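Local coordinates for DNA protection during starvation protein (Mycobacterium smegmatis, PDB 2YW6), which probably protects DNA from oxidative damage by oxidising iron(II) with hydrogen peroxide and storing it as a ferric mineral inside a hollow shell of twelve subunits, at residues D129-L132 and V133-D136; N114-I117 and E118-K122; P83-I86 and I87-T91; L20-K23 and Q24-Y28. One frame throughout, in Å; residues are numbered along the deposited sequence.

How the interactions relate
All four contacts are local, each made along one continuous piece of chain, so none closes a long loop and none nests in or crosses another; they follow in series. Interaction 4 (20-28) comes first, on helix 12-41. Interaction 3 (83-91) is the short helix in the connection between helices 47-75 and 102-127, and Asp89 joins it to Ser26 of interaction 4. Interaction 2 (114-122) lies on helix 102-127 and meets interaction 4 through Thr120 with Gln24 and Val116 with Thr27. Interaction 1 (129-136) starts helix 132-155, its nearest atoms about 7 Å from interaction 2. Helix 12-41 thus touches both the short helix and helix 102-127.

Interaction 1: D129-L132 and V133-D136; sequences DLDL and VSQD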
# COMPACT_ATOMS: atom_id res chain seq x y z
N ASP B 129 -1.79 -28.60 32.27
CA ASP B 129 -1.66 -28.24 33.67
C ASP B 129 -0.31 -27.62 34.02
O ASP B 129 0.11 -27.63 35.18
CB ASP B 129 -1.92 -29.47 34.54
CG ASP B 129 -3.29 -30.05 34.31
OD1 ASP B 129 -4.29 -29.32 34.48
OD2 ASP B 129 -3.38 -31.25 33.96
N LEU B 130 0.36 -27.07 33.01
CA LEU B 130 1.66 -26.45 33.21
C LEU B 130 1.65 -24.98 32.82
O LEU B 130 2.10 -24.13 33.58
CB LEU B 130 2.73 -27.17 32.39
CG LEU B 130 3.07 -28.60 32.81
CD1 LEU B 130 3.98 -29.22 31.77
CD2 LEU B 130 3.75 -28.57 34.18
N ASP B 131 1.12 -24.70 31.64
CA ASP B 131 1.08 -23.33 31.12
C ASP B 131 0.02 -23.19 30.03
O ASP B 131 0.21 -23.64 28.89
CB ASP B 131 2.45 -22.97 30.54
CG ASP B 131 2.54 -21.52 30.11
OD1 ASP B 131 1.52 -20.93 29.72
OD2 ASP B 131 3.66 -20.97 30.15
N LEU B 132 -1.10 -22.56 30.38
CA LEU B 132 -2.17 -22.37 29.40
C LEU B 132 -1.71 -21.51 28.21
O LEU B 132 -2.07 -21.79 27.07
CB LEU B 132 -3.39 -21.71 30.04
CG LEU B 132 -4.22 -22.60 30.97
CD1 LEU B 132 -5.43 -21.83 31.46
CD2 LEU B 132 -4.64 -23.86 30.22
N VAL B 133 -0.93 -20.47 28.48
CA VAL B 133 -0.45 -19.57 27.43
C VAL B 133 0.38 -20.32 26.39
O VAL B 133 0.08 -20.28 25.19
CB VAL B 133 0.39 -18.42 28.02
CG1 VAL B 133 0.92 -17.53 26.89
CG2 VAL B 133 -0.46 -17.62 28.98
N SER B 134 1.41 -21.01 26.85
CA SER B 134 2.25 -21.79 25.96
C SER B 134 1.42 -22.83 25.22
O SER B 134 1.73 -23.17 24.08
CB SER B 134 3.35 -22.48 26.76
OG SER B 134 4.11 -21.51 27.44
N GLN B 135 0.37 -23.35 25.86
CA GLN B 135 -0.49 -24.34 25.21
C GLN B 135 -1.29 -23.71 24.08
O GLN B 135 -1.45 -24.29 23.01
CB GLN B 135 -1.47 -24.96 26.20
CG GLN B 135 -2.41 -25.93 25.48
CD GLN B 135 -3.58 -26.40 26.33
OE1 GLN B 135 -4.49 -25.63 26.66
NE2 GLN B 135 -3.57 -27.69 26.68
N ASP B 136 -1.81 -22.52 24.35
CA ASP B 136 -2.61 -21.81 23.36
C ASP B 136 -1.74 -21.55 22.14
O ASP B 136 -2.21 -21.57 21.00
CB ASP B 136 -3.10 -20.49 23.95
CG ASP B 136 -4.00 -19.73 23.01
OD1 ASP B 136 -5.11 -20.21 22.69
OD2 ASP B 136 -3.58 -18.64 22.57
O HOH W 1 -4.80 -22.68 26.43
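Asp131 is the N-cap of helix 132-155, the last long helix of the ferritin-like bundle, and its carboxylate folds over the first turn to meet Ser134. The backbone N of Ser134 donates to Asp131 OD1 at 2.9 Å in a nearly straight bond (165°), arriving from above the carboxylate plane. Because CG stands anti to the backbone N (chi1 -174°), the acid group swings beside the start of the helix. The other oxygen, OD2, lies 2.8 Å from Ser134 OG in a weak bond; both groups have a stronger partner in Arg71, which forms a salt bridge to Asp131 OD2 and a hydrogen bond to Ser134 OG. A long, weak ion pair also joins Asp131 OD1 to Arg121 of a neighbouring subunit.

Behind the cap the helical bonds begin, Gln135 N to Asp131 O at 3.0 Å and Asp136 N to Leu132 O at 2.8 Å. The side chains of Leu132 and Gln135 run side by side, and a water donates to both Leu132 O (2.9 Å) and Gln135 OE1 (3.0 Å). At the other end of that amide, NE2 binds Ile124 O and Glu128 OE1, which ties the new helix to the end of helix 102-127 and the loop after it. Helix dipole and arginines together would probably stabilise Asp131 as a carboxylate, with Arg71 linking the cap to helix 47-75.

Interaction 2: N114-I117 and E118-K122; sequences NGVI and EDTRK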
# COMPACT_ATOMS: atom_id res chain seq x y z
N ASN B 114 2.75 -36.34 10.01
CA ASN B 114 2.10 -37.23 10.97
C ASN B 114 2.87 -37.09 12.28
O ASN B 114 2.27 -36.92 13.35
CB ASN B 114 2.12 -38.70 10.50
CG ASN B 114 0.99 -39.04 9.51
OD1 ASN B 114 -0.07 -38.40 9.50
ND2 ASN B 114 1.21 -40.07 8.68
N GLY B 115 4.20 -37.13 12.19
CA GLY B 115 5.01 -36.99 13.39
C GLY B 115 4.83 -35.64 14.05
O GLY B 115 4.63 -35.56 15.27
N VAL B 116 4.89 -34.58 13.24
CA VAL B 116 4.76 -33.20 13.71
C VAL B 116 3.43 -32.95 14.41
O VAL B 116 3.39 -32.40 15.51
CB VAL B 116 4.92 -32.20 12.52
CG1 VAL B 116 4.82 -30.74 13.01
CG2 VAL B 116 6.26 -32.43 11.84
N ILE B 117 2.34 -33.38 13.78
CA ILE B 117 1.02 -33.20 14.36
C ILE B 117 0.84 -34.03 15.60
O ILE B 117 0.35 -33.53 16.62
CB ILE B 117 -0.09 -33.54 13.34
CG1 ILE B 117 0.01 -32.59 12.15
CG2 ILE B 117 -1.47 -33.46 14.01
CD1 ILE B 117 -0.92 -32.93 11.00
N GLU B 118 1.23 -35.30 15.53
CA GLU B 118 1.10 -36.17 16.69
C GLU B 118 1.91 -35.60 17.86
O GLU B 118 1.43 -35.55 19.00
CB GLU B 118 1.59 -37.58 16.38
CG GLU B 118 1.31 -38.54 17.52
CD GLU B 118 1.84 -39.93 17.26
OE1 GLU B 118 1.59 -40.83 18.09
OE2 GLU B 118 2.50 -40.12 16.22
N ASP B 119 3.14 -35.17 17.59
CA ASP B 119 3.98 -34.60 18.63
C ASP B 119 3.38 -33.32 19.20
O ASP B 119 3.53 -33.04 20.40
CB ASP B 119 5.37 -34.28 18.08
CG ASP B 119 6.23 -35.52 17.93
OD1 ASP B 119 7.38 -35.40 17.43
OD2 ASP B 119 5.74 -36.61 18.31
N THR B 120 2.72 -32.54 18.36
CA THR B 120 2.12 -31.29 18.82
C THR B 120 0.91 -31.57 19.71
O THR B 120 0.69 -30.88 20.71
CB THR B 120 1.72 -30.40 17.64
OG1 THR B 120 2.88 -30.15 16.82
CG2 THR B 120 1.17 -29.06 18.13
N ARG B 121 0.14 -32.59 19.36
CA ARG B 121 -1.03 -32.95 20.16
C ARG B 121 -0.62 -33.34 21.58
O ARG B 121 -1.23 -32.88 22.55
CB ARG B 121 -1.78 -34.11 19.50
CG ARG B 121 -2.45 -33.74 18.21
CD ARG B 121 -3.65 -32.84 18.45
NE ARG B 121 -4.43 -32.67 17.23
CZ ARG B 121 -5.69 -32.25 17.23
NH1 ARG B 121 -6.27 -31.96 18.38
NH2 ARG B 121 -6.35 -32.12 16.09
N LYS B 122 0.42 -34.17 21.70
CA LYS B 122 0.90 -34.61 23.01
C LYS B 122 1.26 -33.40 23.89
O LYS B 122 0.78 -33.29 25.02
CB LYS B 122 2.14 -35.49 22.87
CG LYS B 122 1.97 -36.75 22.04
CD LYS B 122 3.30 -37.49 21.93
CE LYS B 122 3.25 -38.68 20.97
NZ LYS B 122 4.59 -39.29 20.75
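Residues 114-122 are regular alpha helix, with Glu118 N donating to Asn114 O at 2.9 Å and Asp119 N to Gly115 O at 2.8 Å, each at 160°. At the next residue, Val116 O takes two donors from Thr120: its backbone N at 2.9 Å and its hydroxyl OG1 at 2.7 Å, which reach the oxygen from opposite faces of the carbonyl plane. The hydroxyl can do this because OG1 sits anti to the carbonyl carbon (chi1 -57°), turned back along the helix. In this way a buried threonine hydroxyl spends its proton on its own helix, and its oxygen can accept from Gln24 NE2.

Next along, Arg121 N binds Ile117 O at 2.9 Å. The arginine bends at chi2 and passes alongside the isoleucine, whose CG2 lies at the edge of the guanidinium, near its plane; NH2 forms a salt bridge with Glu146. Lys122 NZ comes back to Asp119 OD2 in a long salt bridge of 3.8 Å. Within the bundle, Ile117 packs on Glu146 and Gln149 and Thr120 on Ala142, all of helix 132-155, while Val116 wedges between Leu145 of that helix and Thr27 and Leu31 of helix 12-41.

Interaction 3: P83-I86 and I87-T91; sequences PGAI and IKDRT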
# COMPACT_ATOMS: atom_id res chain seq x y z
N PRO B 83 22.24 -25.82 13.89
CA PRO B 83 22.10 -27.12 13.23
C PRO B 83 22.33 -28.30 14.17
O PRO B 83 21.65 -29.33 14.07
CB PRO B 83 23.15 -27.08 12.14
CG PRO B 83 23.21 -25.63 11.80
CD PRO B 83 23.22 -24.99 13.17
N GLY B 84 23.29 -28.16 15.07
CA GLY B 84 23.59 -29.22 16.01
C GLY B 84 22.39 -29.54 16.88
O GLY B 84 22.01 -30.71 17.03
N ALA B 85 21.78 -28.50 17.45
CA ALA B 85 20.61 -28.66 18.30
C ALA B 85 19.46 -29.29 17.53
O ALA B 85 18.66 -30.03 18.09
CB ALA B 85 20.18 -27.32 18.87
N ILE B 86 19.38 -29.01 16.23
CA ILE B 86 18.32 -29.59 15.42
C ILE B 86 18.43 -31.11 15.32
O ILE B 86 17.42 -31.80 15.43
CB ILE B 86 18.29 -28.99 13.99
CG1 ILE B 86 17.90 -27.51 14.06
CG2 ILE B 86 17.30 -29.73 13.13
CD1 ILE B 86 17.98 -26.80 12.73
N ILE B 87 19.64 -31.63 15.12
CA ILE B 87 19.79 -33.09 15.02
C ILE B 87 19.74 -33.76 16.40
O ILE B 87 19.24 -34.88 16.53
CB ILE B 87 21.10 -33.49 14.27
CG1 ILE B 87 22.33 -33.25 15.15
CG2 ILE B 87 21.21 -32.72 12.97
CD1 ILE B 87 22.68 -34.45 16.02
N LYS B 88 20.26 -33.08 17.42
CA LYS B 88 20.25 -33.63 18.77
C LYS B 88 18.80 -33.86 19.19
O LYS B 88 18.41 -34.97 19.56
CB LYS B 88 20.92 -32.65 19.74
CG LYS B 88 20.94 -33.11 21.19
CD LYS B 88 21.62 -34.47 21.32
CE LYS B 88 21.74 -34.91 22.77
NZ LYS B 88 22.61 -34.00 23.57
N ASP B 89 18.01 -32.81 19.12
CA ASP B 89 16.60 -32.88 19.48
C ASP B 89 15.85 -33.78 18.50
O ASP B 89 15.00 -34.57 18.89
CB ASP B 89 16.00 -31.48 19.48
CG ASP B 89 16.50 -30.64 20.65
OD1 ASP B 89 16.91 -29.47 20.43
OD2 ASP B 89 16.49 -31.16 21.79
N ARG B 90 16.21 -33.66 17.23
CA ARG B 90 15.57 -34.42 16.17
C ARG B 90 15.30 -35.87 16.53
O ARG B 90 16.07 -36.52 17.25
CB ARG B 90 16.42 -34.37 14.89
CG ARG B 90 17.14 -35.67 14.54
CD ARG B 90 18.17 -35.48 13.45
NE ARG B 90 17.62 -34.82 12.27
CZ ARG B 90 18.28 -34.66 11.13
NH1 ARG B 90 19.52 -35.11 11.01
NH2 ARG B 90 17.69 -34.05 10.10
N THR B 91 14.18 -36.38 16.01
CA THR B 91 13.79 -37.76 16.21
C THR B 91 13.52 -38.28 14.81
O THR B 91 13.93 -39.38 14.46
CB THR B 91 12.52 -37.90 17.06
OG1 THR B 91 12.78 -37.45 18.39
CG2 THR B 91 12.07 -39.35 17.10
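Gly84 O is held by two backbone amides of the following turn: Lys88 N donates at 3.0 Å in a straight bond (162°), while Ile87 N adds a weak bond at 3.2 Å. The main bond of that Ile87 amide goes to Pro83 O, also at 3.2 Å. The Ile87 side chain has CG1 flanked by both its backbone N and its carbonyl carbon (chi1 74°), which brings CG1 to within 3.2 Å of Gly84 O and sets CG2 beside Pro83 O at 3.6 Å.

Asp89 N closes the next bond on Ala85 O at 3.0 Å. Its carboxylate turns back toward the preceding turn of the helix, and OD1 is bound there by Ser26 OG in a hydrogen bond and weakly by Gln22 NE2, both of helix 12-41, so that one carboxylate oxygen fastens the short helix to the long one beside it. At Arg90 the chain leaves helical geometry; its guanidinium reaches away to a salt bridge with Asp94 of the same chain and a long, weak ion pair with Asp30.

Ile86 packs on Asn29, Asp30 and Leu33 of helix 12-41. Gly84 N donates to Asp94 OD2 of a neighbouring subunit, and Pro83 of that subunit packs on Ile86, Ile87 and Arg90. A short helix halfway along the connection between the second and third bundle helices, lying at a subunit interface, is a hallmark of the Dps family.

Interaction 4: L20-K23 and Q24-Y28; sequences LLQK and QLSTY
Backbone hydrogen bonds tie the two halves of this helical piece, the shortest from Leu25 N to Leu21 O at 2.7 Å, with Ser26 N to Gln22 O at 3.0 Å beside it. Lys23 O receives Thr27 N at 3.1 Å, and Thr27 OG1 adds a weak bond to the same oxygen.

Among the side chains, Gln24 works at both ends of its amide. With CG anti to the backbone N (chi1 -161°) and a bend at chi2, the amide curls along the helix so that NE2 donates to Tyr28 OH at 3.0 Å, the hydroxyl lying 20° out of the amide plane. OE1, at the other end, accepts a hydrogen bond from a water at 2.9 Å that also gives a weak bond to Leu20 O. Tyr28 OH also bonds to His141 ND1 of helix 132-155, a link between two helices of the four-helix ferritin bundle, of which helix 12-41 is the first. Gln24 O lies over one face of the tyrosine ring, 3.4 Å above its plane and offset toward the rim.

Van der Waals contact is made where the Gln22 amide crosses Leu25, NE2 meeting CD1 at 3.6 Å, while Gln22 OE1 accepts from Lys80 N. Leu25 goes on to Pro79 and to Trp40 of a neighbouring subunit; its side chain lies about 7 Å from that of Asp66, an iron ligand by similarity. Leu21 packs on Arg71, Ile72 and Leu75 of helix 47-75.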
# COMPACT_ATOMS: atom_id res chain seq x y z
N LEU B 20 9.70 -28.83 26.75
CA LEU B 20 8.71 -29.24 25.75
C LEU B 20 8.82 -28.34 24.53
O LEU B 20 8.78 -28.82 23.40
CB LEU B 20 7.30 -29.11 26.31
CG LEU B 20 6.67 -30.28 27.05
CD1 LEU B 20 5.22 -29.93 27.38
CD2 LEU B 20 6.71 -31.51 26.18
N LEU B 21 8.95 -27.03 24.77
CA LEU B 21 9.04 -26.08 23.67
C LEU B 21 10.31 -26.24 22.84
O LEU B 21 10.27 -26.10 21.61
CB LEU B 21 8.92 -24.64 24.18
CG LEU B 21 7.54 -24.26 24.71
CD1 LEU B 21 7.58 -22.85 25.27
CD2 LEU B 21 6.50 -24.38 23.58
N GLN B 22 11.43 -26.53 23.49
CA GLN B 22 12.68 -26.72 22.77
C GLN B 22 12.51 -27.83 21.74
O GLN B 22 13.00 -27.72 20.61
CB GLN B 22 13.81 -27.08 23.73
CG GLN B 22 15.12 -27.33 23.03
CD GLN B 22 15.62 -26.10 22.31
OE1 GLN B 22 15.81 -25.05 22.93
NE2 GLN B 22 15.85 -26.22 21.00
N LYS B 23 11.85 -28.91 22.14
CA LYS B 23 11.59 -30.02 21.23
C LYS B 23 10.85 -29.45 20.02
O LYS B 23 11.22 -29.70 18.87
CB LYS B 23 10.69 -31.08 21.89
CG LYS B 23 11.40 -32.19 22.64
CD LYS B 23 12.03 -31.68 23.90
CE LYS B 23 12.59 -32.83 24.72
NZ LYS B 23 13.00 -32.37 26.08
N GLN B 24 9.80 -28.70 20.30
CA GLN B 24 8.99 -28.10 19.26
C GLN B 24 9.84 -27.18 18.38
O GLN B 24 9.72 -27.20 17.15
CB GLN B 24 7.83 -27.31 19.88
CG GLN B 24 6.69 -27.03 18.91
CD GLN B 24 5.83 -28.26 18.61
OE1 GLN B 24 6.22 -29.40 18.90
NE2 GLN B 24 4.67 -28.03 18.02
N LEU B 25 10.71 -26.39 19.01
CA LEU B 25 11.58 -25.48 18.29
C LEU B 25 12.43 -26.20 17.24
O LEU B 25 12.53 -25.76 16.09
CB LEU B 25 12.50 -24.75 19.28
CG LEU B 25 13.07 -23.37 18.94
CD1 LEU B 25 14.47 -23.27 19.52
CD2 LEU B 25 13.11 -23.12 17.44
N SER B 26 13.06 -27.31 17.63
CA SER B 26 13.90 -28.06 16.70
C SER B 26 13.08 -28.69 15.58
O SER B 26 13.55 -28.77 14.44
CB SER B 26 14.68 -29.14 17.45
OG SER B 26 15.41 -28.56 18.52
N THR B 27 11.86 -29.13 15.89
CA THR B 27 10.99 -29.73 14.89
C THR B 27 10.61 -28.70 13.83
O THR B 27 10.55 -29.02 12.64
CB THR B 27 9.69 -30.28 15.51
OG1 THR B 27 9.99 -31.45 16.27
CG2 THR B 27 8.68 -30.62 14.42
N TYR B 28 10.33 -27.47 14.27
CA TYR B 28 9.98 -26.40 13.35
C TYR B 28 11.16 -26.05 12.47
O TYR B 28 11.02 -25.96 11.25
CB TYR B 28 9.53 -25.15 14.12
CG TYR B 28 8.17 -25.27 14.78
CD1 TYR B 28 7.75 -24.32 15.74
CD2 TYR B 28 7.27 -26.28 14.42
CE1 TYR B 28 6.48 -24.40 16.31
CE2 TYR B 28 6.00 -26.36 14.98
CZ TYR B 28 5.60 -25.41 15.93
OH TYR B 28 4.35 -25.50 16.49
O HOH W 2 7.40 -30.91 21.14